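Local coordinates for alpha,alpha-trehalose-phosphate synthase (UDP-forming) (Burkholderia xenovorans, PDB 5HXA), which is a two-domain enzyme of glycosyltransferase family 20, built on the GT-B architecture of two Rossmann-like domains, at residues D198-S201 with F202-I206; V168-V171 with L172-I175; F145-C148 with L149-G153. One frame throughout, in Å; residues are numbered along the deposited sequence. Where two conformers were deposited one is given.

Contact 1 of 3, residues D198-S201 with F202-I206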
loop_
_atom_site.group_PDB
_atom_site.type_symbol
_atom_site.label_atom_id
_atom_site.label_comp_id
_atom_site.label_asym_id
_atom_site.label_seq_id
_atom_site.Cartn_x
_atom_site.Cartn_y
_atom_site.Cartn_z
ATOM N N ASP A 198 -11.875 8.382 1.668
ATOM C CA ASP A 198 -12.500 7.100 1.344
ATOM C C ASP A 198 -13.533 7.259 0.238
ATOM O O ASP A 198 -13.606 6.424 -0.675
ATOM C CB ASP A 198 -13.156 6.493 2.585
ATOM C CG ASP A 198 -12.167 6.257 3.704
ATOM O OD1 ASP A 198 -11.136 5.607 3.442
ATOM O OD2 ASP A 198 -12.413 6.730 4.836
ATOM N N ARG A 199 -14.355 8.314 0.313
ATOM C CA ARG A 199 -15.337 8.558 -0.740
ATOM C C ARG A 199 -14.651 8.782 -2.080
ATOM O O ARG A 199 -15.071 8.233 -3.107
ATOM C CB ARG A 199 -16.213 9.767 -0.391
ATOM C CG ARG A 199 -17.209 10.124 -1.510
ATOM C CD ARG A 199 -17.548 11.606 -1.536
ATOM N NE ARG A 199 -16.355 12.432 -1.393
ATOM C CZ ARG A 199 -15.517 12.731 -2.381
ATOM N NH1 ARG A 199 -15.731 12.280 -3.608
ATOM N NH2 ARG A 199 -14.453 13.475 -2.130
ATOM N N GLN A 200 -13.599 9.606 -2.087
ATOM C CA GLN A 200 -12.909 9.888 -3.341
ATOM C C GLN A 200 -12.233 8.639 -3.894
ATOM O O GLN A 200 -12.212 8.439 -5.113
ATOM C CB GLN A 200 -11.896 11.018 -3.153
ATOM C CG GLN A 200 -11.323 11.558 -4.472
ATOM C CD GLN A 200 -12.396 12.099 -5.405
ATOM O OE1 GLN A 200 -13.212 12.935 -5.014
ATOM N NE2 GLN A 200 -12.408 11.612 -6.648
ATOM N N SER A 201 -11.700 7.781 -3.018
ATOM C CA SER A 201 -11.115 6.516 -3.449
ATOM C C SER A 201 -12.126 5.666 -4.214
ATOM O O SER A 201 -11.806 5.083 -5.258
ATOM C CB SER A 201 -10.606 5.764 -2.220
ATOM O OG SER A 201 -10.308 4.430 -2.536
ATOM N N PHE A 202 -13.346 5.562 -3.685
ATOM C CA PHE A 202 -14.396 4.777 -4.335
ATOM C C PHE A 202 -14.775 5.394 -5.674
ATOM O O PHE A 202 -14.852 4.703 -6.694
ATOM C CB PHE A 202 -15.610 4.705 -3.408
ATOM C CG PHE A 202 -16.777 3.929 -3.959
ATOM C CD1 PHE A 202 -16.795 2.539 -3.907
ATOM C CD2 PHE A 202 -17.874 4.589 -4.490
ATOM C CE1 PHE A 202 -17.891 1.824 -4.397
ATOM C CE2 PHE A 202 -18.966 3.881 -4.977
ATOM C CZ PHE A 202 -18.976 2.500 -4.932
ATOM N N VAL A 203 -15.012 6.703 -5.684
ATOM C CA VAL A 203 -15.407 7.372 -6.916
ATOM C C VAL A 203 -14.273 7.331 -7.940
ATOM O O VAL A 203 -14.515 7.174 -9.147
ATOM C CB VAL A 203 -15.851 8.812 -6.604
ATOM C CG1 VAL A 203 -16.064 9.596 -7.888
ATOM C CG2 VAL A 203 -17.134 8.793 -5.749
ATOM N N ASP A 204 -13.021 7.451 -7.479
ATOM C CA ASP A 204 -11.885 7.330 -8.399
ATOM C C ASP A 204 -11.887 5.986 -9.118
ATOM O O ASP A 204 -11.590 5.912 -10.320
ATOM C CB ASP A 204 -10.562 7.495 -7.650
ATOM C CG ASP A 204 -10.184 8.954 -7.416
ATOM O OD1 ASP A 204 -10.829 9.856 -7.991
ATOM O OD2 ASP A 204 -9.219 9.190 -6.658
ATOM N N PHE A 205 -12.173 4.902 -8.399
ATOM C CA PHE A 205 -12.170 3.602 -9.060
ATOM C C PHE A 205 -13.200 3.584 -10.175
ATOM O O PHE A 205 -12.922 3.149 -11.303
ATOM C CB PHE A 205 -12.453 2.469 -8.068
ATOM C CG PHE A 205 -12.517 1.124 -8.736
ATOM C CD1 PHE A 205 -11.358 0.384 -8.946
ATOM C CD2 PHE A 205 -13.725 0.638 -9.242
ATOM C CE1 PHE A 205 -11.405 -0.843 -9.614
ATOM C CE2 PHE A 205 -13.780 -0.578 -9.898
ATOM C CZ PHE A 205 -12.621 -1.324 -10.082
ATOM N N ILE A 206 -14.394 4.079 -9.868
ATOM C CA ILE A 206 -15.504 4.034 -10.813
ATOM C C ILE A 206 -15.201 4.893 -12.033
ATOM O O ILE A 206 -15.379 4.456 -13.178
ATOM C CB ILE A 206 -16.799 4.462 -10.095
ATOM C CG1 ILE A 206 -17.255 3.316 -9.183
ATOM C CG2 ILE A 206 -17.909 4.887 -11.084
ATOM C CD1 ILE A 206 -18.383 3.670 -8.288
#
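Q200 reaches across to the carboxylate of D204, one helical turn further on, NE2 giving D204 OD1 a hydrogen bond of 2.7 Å. The bond leaves in the plane of the amide but comes down on OD1 from above the carboxylate, 51° out of that plane, the two flat groups being turned 54° against each other. Q200 reaches this position by starting with CG anti to its backbone N (chi1 -169°) and bending at chi2, which carries the amide forward along the helix to D204. The other end of the same amide is held as well: R199 points NH1 and NH2 end-on at Q200 OE1, 3.0 Å away from NH1, with the oxygen in the guanidinium plane. In the conformer given (R199 and Q200 each have a second), donors at OE1 and an acceptor at NE2 favour this orientation of the amide, which links a cationic group to an anionic one along the helix surface. The D204 carboxylate also forms a salt bridge through OD2 with R208 of the second subunit, so this chain of polar groups ends at the dimer contact. Beneath it runs regular i to i+4 bonding, with V203 N to R199 O at 3.0 Å and D204 N to Q200 O at 2.7 Å. V203 adds its CG2 methyl 3.4 Å from R199 O. D198 and S201 turn their polar ends into the protein, D198 OD1 to F166 N and OD2 to T195 OG1 and, in the conformer given, S201 OG to F166 O. Helix 196-208 is thereby tied to the loop leading into helix 169-172, while F202 inserts between strand 190-193 and helix 178-185, and F205 packs on P169 and L172 of helix 169-172.

Contact 2 of 3, residues V168-V171 with L172-I175; sequences VPEV and LRTI
A single short helix, 169-172, running out into a type I beta turn from L172 to I175, pairs E170 with R173, just past its end, in a salt bridge on the side facing the second subunit. The two side chains lie alongside each other and point the same way. In the conformer given, R173 meets the glutamate side-on, NE and NH2 both converging on E170 OE1 at 3.0 Å from NE. OE1 lies in the guanidinium plane, yet the carboxylate stands almost perpendicular to it, 88° apart: NE approaches from above the carboxylate, NH2 on the syn side. With CG of R173 set between its backbone N and carbonyl carbon (chi1 68°), the extended chain runs back past P169 O, 3.2 Å from CG. E170 OE1 also forms a salt bridge with R370 of the second subunit, so two arginines share one carboxylate oxygen, which would be expected to favour its charged state; a water lies 2.8 Å from OE1 and donates to it. V168, at the N-cap position, starts the helix with its carbonyl, V168 O taking the N-H of L172 at 2.9 Å. The helix is spent after this one turn, and T174 closes it: OG1 donates to V171 O at 2.7 Å, nearly along the C=O axis, while T174 N reaches the same oxygen from above the carbonyl plane at 3.1 Å. Within the chain L172 packs against V182 and H178 of helix 178-185, and V171 and T174 rest on T96 of helix 78-97. A sodium ion lies about 3 Å from the R173 side chain.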
loop_
_atom_site.group_PDB
_atom_site.type_symbol
_atom_site.label_atom_id
_atom_site.label_comp_id
_atom_site.label_asym_id
_atom_site.label_seq_id
_atom_site.Cartn_x
_atom_site.Cartn_y
_atom_site.Cartn_z
ATOM N N VAL A 168 -7.407 3.047 -2.087
ATOM C CA VAL A 168 -7.346 3.683 -3.407
ATOM C C VAL A 168 -7.217 2.601 -4.476
ATOM O O VAL A 168 -6.857 1.455 -4.153
ATOM C CB VAL A 168 -6.195 4.705 -3.480
ATOM C CG1 VAL A 168 -6.484 5.911 -2.550
ATOM C CG2 VAL A 168 -4.886 4.062 -3.130
ATOM N N PRO A 169 -7.521 2.908 -5.744
ATOM C CA PRO A 169 -7.548 1.858 -6.781
ATOM C C PRO A 169 -6.279 1.022 -6.903
ATOM O O PRO A 169 -6.392 -0.196 -7.080
ATOM C CB PRO A 169 -7.818 2.664 -8.066
ATOM C CG PRO A 169 -8.701 3.793 -7.586
ATOM C CD PRO A 169 -8.117 4.172 -6.231
ATOM N N GLU A 170 -5.084 1.622 -6.840
ATOM C CA GLU A 170 -3.860 0.827 -6.974
ATOM C C GLU A 170 -3.788 -0.287 -5.939
ATOM O O GLU A 170 -3.149 -1.315 -6.187
ATOM C CB GLU A 170 -2.613 1.707 -6.852
ATOM C CG GLU A 170 -2.300 2.543 -8.096
ATOM C CD GLU A 170 -1.942 1.688 -9.307
ATOM O OE1 GLU A 170 -1.508 0.512 -9.155
ATOM O OE2 GLU A 170 -2.068 2.214 -10.422
ATOM N N VAL A 171 -4.405 -0.088 -4.776
ATOM C CA VAL A 171 -4.390 -1.075 -3.700
ATOM C C VAL A 171 -5.599 -1.992 -3.783
ATOM O O VAL A 171 -5.463 -3.209 -3.640
ATOM C CB VAL A 171 -4.308 -0.364 -2.333
ATOM C CG1 VAL A 171 -4.514 -1.355 -1.166
ATOM C CG2 VAL A 171 -2.969 0.363 -2.197
ATOM N N LEU A 172 -6.782 -1.410 -4.016
ATOM C CA LEU A 172 -8.000 -2.201 -4.184
ATOM C C LEU A 172 -7.850 -3.266 -5.265
ATOM O O LEU A 172 -8.352 -4.387 -5.114
ATOM C CB LEU A 172 -9.179 -1.282 -4.539
ATOM C CG LEU A 172 -10.527 -1.990 -4.723
ATOM C CD1 LEU A 172 -11.061 -2.394 -3.366
ATOM C CD2 LEU A 172 -11.519 -1.096 -5.450
ATOM N N ARG A 173 -7.182 -2.931 -6.375
ATOM C CA ARG A 173 -7.138 -3.866 -7.494
ATOM C C ARG A 173 -6.279 -5.092 -7.207
ATOM O O ARG A 173 -6.301 -6.037 -8.008
ATOM C CB ARG A 173 -6.657 -3.160 -8.770
ATOM C CG ARG A 173 -5.197 -2.684 -8.789
ATOM C CD ARG A 173 -4.969 -1.723 -9.981
ATOM N NE ARG A 173 -3.561 -1.408 -10.222
ATOM C CZ ARG A 173 -2.810 -1.998 -11.149
ATOM N NH1 ARG A 173 -3.331 -2.938 -11.930
ATOM N NH2 ARG A 173 -1.537 -1.658 -11.294
ATOM N N THR A 174 -5.554 -5.123 -6.085
ATOM C CA THR A 174 -4.844 -6.345 -5.717
ATOM C C THR A 174 -5.802 -7.431 -5.228
ATOM O O THR A 174 -5.436 -8.612 -5.238
ATOM C CB THR A 174 -3.765 -6.070 -4.653
ATOM O OG1 THR A 174 -4.367 -5.636 -3.425
ATOM C CG2 THR A 174 -2.771 -5.007 -5.147
ATOM N N ILE A 175 -7.014 -7.069 -4.815
ATOM C CA ILE A 175 -8.043 -8.057 -4.464
ATOM C C ILE A 175 -8.606 -8.633 -5.763
ATOM O O ILE A 175 -9.194 -7.884 -6.557
ATOM C CB ILE A 175 -9.160 -7.424 -3.621
ATOM C CG1 ILE A 175 -8.614 -6.897 -2.290
ATOM C CG2 ILE A 175 -10.313 -8.413 -3.410
ATOM C CD1 ILE A 175 -9.567 -5.881 -1.634
HETATM O O HOH W 1 0.126 0.331 -11.450
#

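Contact 3 of 3, residues F145-C148 with L149-G153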
loop_
_atom_site.group_PDB
_atom_site.type_symbol
_atom_site.label_atom_id
_atom_site.label_comp_id
_atom_site.label_asym_id
_atom_site.label_seq_id
_atom_site.Cartn_x
_atom_site.Cartn_y
_atom_site.Cartn_z
ATOM N N PHE A 145 -24.341 -7.419 -0.313
ATOM C CA PHE A 145 -25.651 -7.746 0.248
ATOM C C PHE A 145 -26.785 -7.048 -0.505
ATOM O O PHE A 145 -27.848 -7.641 -0.728
ATOM C CB PHE A 145 -25.672 -7.372 1.735
ATOM C CG PHE A 145 -26.842 -7.934 2.491
ATOM C CD1 PHE A 145 -26.874 -9.276 2.854
ATOM C CD2 PHE A 145 -27.911 -7.123 2.836
ATOM C CE1 PHE A 145 -27.964 -9.801 3.551
ATOM C CE2 PHE A 145 -29.001 -7.636 3.532
ATOM C CZ PHE A 145 -29.025 -8.972 3.896
ATOM N N ALA A 146 -26.592 -5.782 -0.896
ATOM C CA ALA A 146 -27.656 -5.098 -1.635
ATOM C C ALA A 146 -27.883 -5.742 -2.999
ATOM O O ALA A 146 -29.028 -5.841 -3.457
ATOM C CB ALA A 146 -27.345 -3.612 -1.795
ATOM N N ARG A 147 -26.816 -6.185 -3.665
ATOM C CA ARG A 147 -27.013 -6.843 -4.956
ATOM C C ARG A 147 -27.767 -8.157 -4.787
ATOM O O ARG A 147 -28.640 -8.491 -5.600
ATOM C CB ARG A 147 -25.673 -7.072 -5.665
ATOM C CG ARG A 147 -25.860 -7.803 -6.997
ATOM C CD ARG A 147 -24.669 -7.692 -7.925
ATOM N NE ARG A 147 -24.943 -8.295 -9.232
ATOM C CZ ARG A 147 -25.374 -7.623 -10.299
ATOM N NH1 ARG A 147 -25.580 -6.313 -10.228
ATOM N NH2 ARG A 147 -25.593 -8.259 -11.444
ATOM N N CYS A 148 -27.454 -8.914 -3.732
ATOM C CA CYS A 148 -28.245 -10.105 -3.430
ATOM C C CYS A 148 -29.714 -9.752 -3.229
ATOM O O CYS A 148 -30.605 -10.485 -3.676
ATOM C CB CYS A 148 -27.697 -10.809 -2.188
ATOM S SG CYS A 148 -26.043 -11.497 -2.367
ATOM N N LEU A 149 -29.991 -8.638 -2.553
ATOM C CA LEU A 149 -31.390 -8.268 -2.345
ATOM C C LEU A 149 -32.059 -7.880 -3.660
ATOM O O LEU A 149 -33.185 -8.316 -3.934
ATOM C CB LEU A 149 -31.499 -7.138 -1.317
ATOM C CG LEU A 149 -31.256 -7.540 0.147
ATOM C CD1 LEU A 149 -31.199 -6.306 1.041
ATOM C CD2 LEU A 149 -32.319 -8.550 0.654
ATOM N N ARG A 150 -31.380 -7.080 -4.495
ATOM C CA ARG A 150 -31.961 -6.690 -5.784
ATOM C C ARG A 150 -32.274 -7.911 -6.636
ATOM O O ARG A 150 -33.279 -7.940 -7.357
ATOM C CB ARG A 150 -31.014 -5.768 -6.562
ATOM C CG ARG A 150 -30.574 -4.510 -5.826
ATOM C CD ARG A 150 -31.763 -3.675 -5.356
ATOM N NE ARG A 150 -31.277 -2.422 -4.788
ATOM C CZ ARG A 150 -31.991 -1.602 -4.022
ATOM N NH1 ARG A 150 -33.257 -1.883 -3.720
ATOM N NH2 ARG A 150 -31.432 -0.490 -3.563
ATOM N N GLU A 151 -31.404 -8.919 -6.582
ATOM C CA GLU A 151 -31.623 -10.150 -7.327
ATOM C C GLU A 151 -32.865 -10.886 -6.852
ATOM O O GLU A 151 -33.448 -11.656 -7.620
ATOM C CB GLU A 151 -30.393 -11.048 -7.205
ATOM C CG GLU A 151 -29.864 -11.543 -8.526
ATOM C CD GLU A 151 -28.660 -10.765 -8.989
ATOM O OE1 GLU A 151 -27.606 -10.864 -8.329
ATOM O OE2 GLU A 151 -28.769 -10.051 -10.008
ATOM N N LEU A 152 -33.284 -10.663 -5.608
ATOM C CA LEU A 152 -34.523 -11.211 -5.083
ATOM C C LEU A 152 -35.717 -10.303 -5.351
ATOM O O LEU A 152 -36.816 -10.580 -4.863
ATOM C CB LEU A 152 -34.383 -11.468 -3.579
ATOM C CG LEU A 152 -33.362 -12.543 -3.180
ATOM C CD1 LEU A 152 -33.148 -12.535 -1.685
ATOM C CD2 LEU A 152 -33.825 -13.917 -3.634
ATOM N N GLY A 153 -35.526 -9.231 -6.117
ATOM C CA GLY A 153 -36.607 -8.314 -6.415
ATOM C C GLY A 153 -36.886 -7.282 -5.346
ATOM O O GLY A 153 -37.943 -6.647 -5.378
HETATM O O HOH W 2 -24.631 -11.628 -9.782
#
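F145 and L149 form the tight half of this helical turn: L149 CD1 comes 3.6 Å from F145 CE2, the leucine branch and the ring crossing at a slant. F145 swings its ring toward L149 with CG anti to the backbone N (chi1 -167°), and L149 CG also lies 3.5 Å from F145 O. On the solvent side R147 and E151 are only loosely paired. E151 OE1 is 3.8 Å from R147 NE, far off the plane of the guanidinium, and OE2 hangs over one face of that group, so no N-H points at the oxygen and the direct pairing is one of charge, with a water weakly bridging NE and OE1. R150, by contrast, folds its CG to 3.1 Å from A146 O and carries its guanidinium away from the helix into a polar site of the same chain, where NH2 forms a salt bridge with D189, NE bonds S187 O, and NH1 bonds the carbonyls of V154 and N156. The helix ends in a Schellman motif whose C-prime residue is G153, at positive phi, with G153 N bonded to R150 O at 2.9 Å and V154 N to L149 O. Helix 145-151 is the crossover of a beta-alpha-beta unit: L149 rests on I135 of strand 134-138 and I158 of strand 158-161, and F145 lies against helix 108-126.

Contacts 1 and 2 are neighbours, their centres 11 Å apart, and they touch through S201 on V168 and F205 on P169 and L172; contact 3 stands apart, about 23 and 25 Å away between centres. Contacts 1 and 3 pack on strands of the larger mixed sheet; contact 2 packs on helices 78-97, 178-185 and 196-208. The first is mostly buried, the other two partly so. In contacts 1 and 2 a carboxylate (D204, E170) pairs with an arginine of the second subunit as well as with a donor of its own turn. No other chain touches contact 3, where the charged pair is long and only weakly water-bridged and the close packing is apolar, toward the sheet.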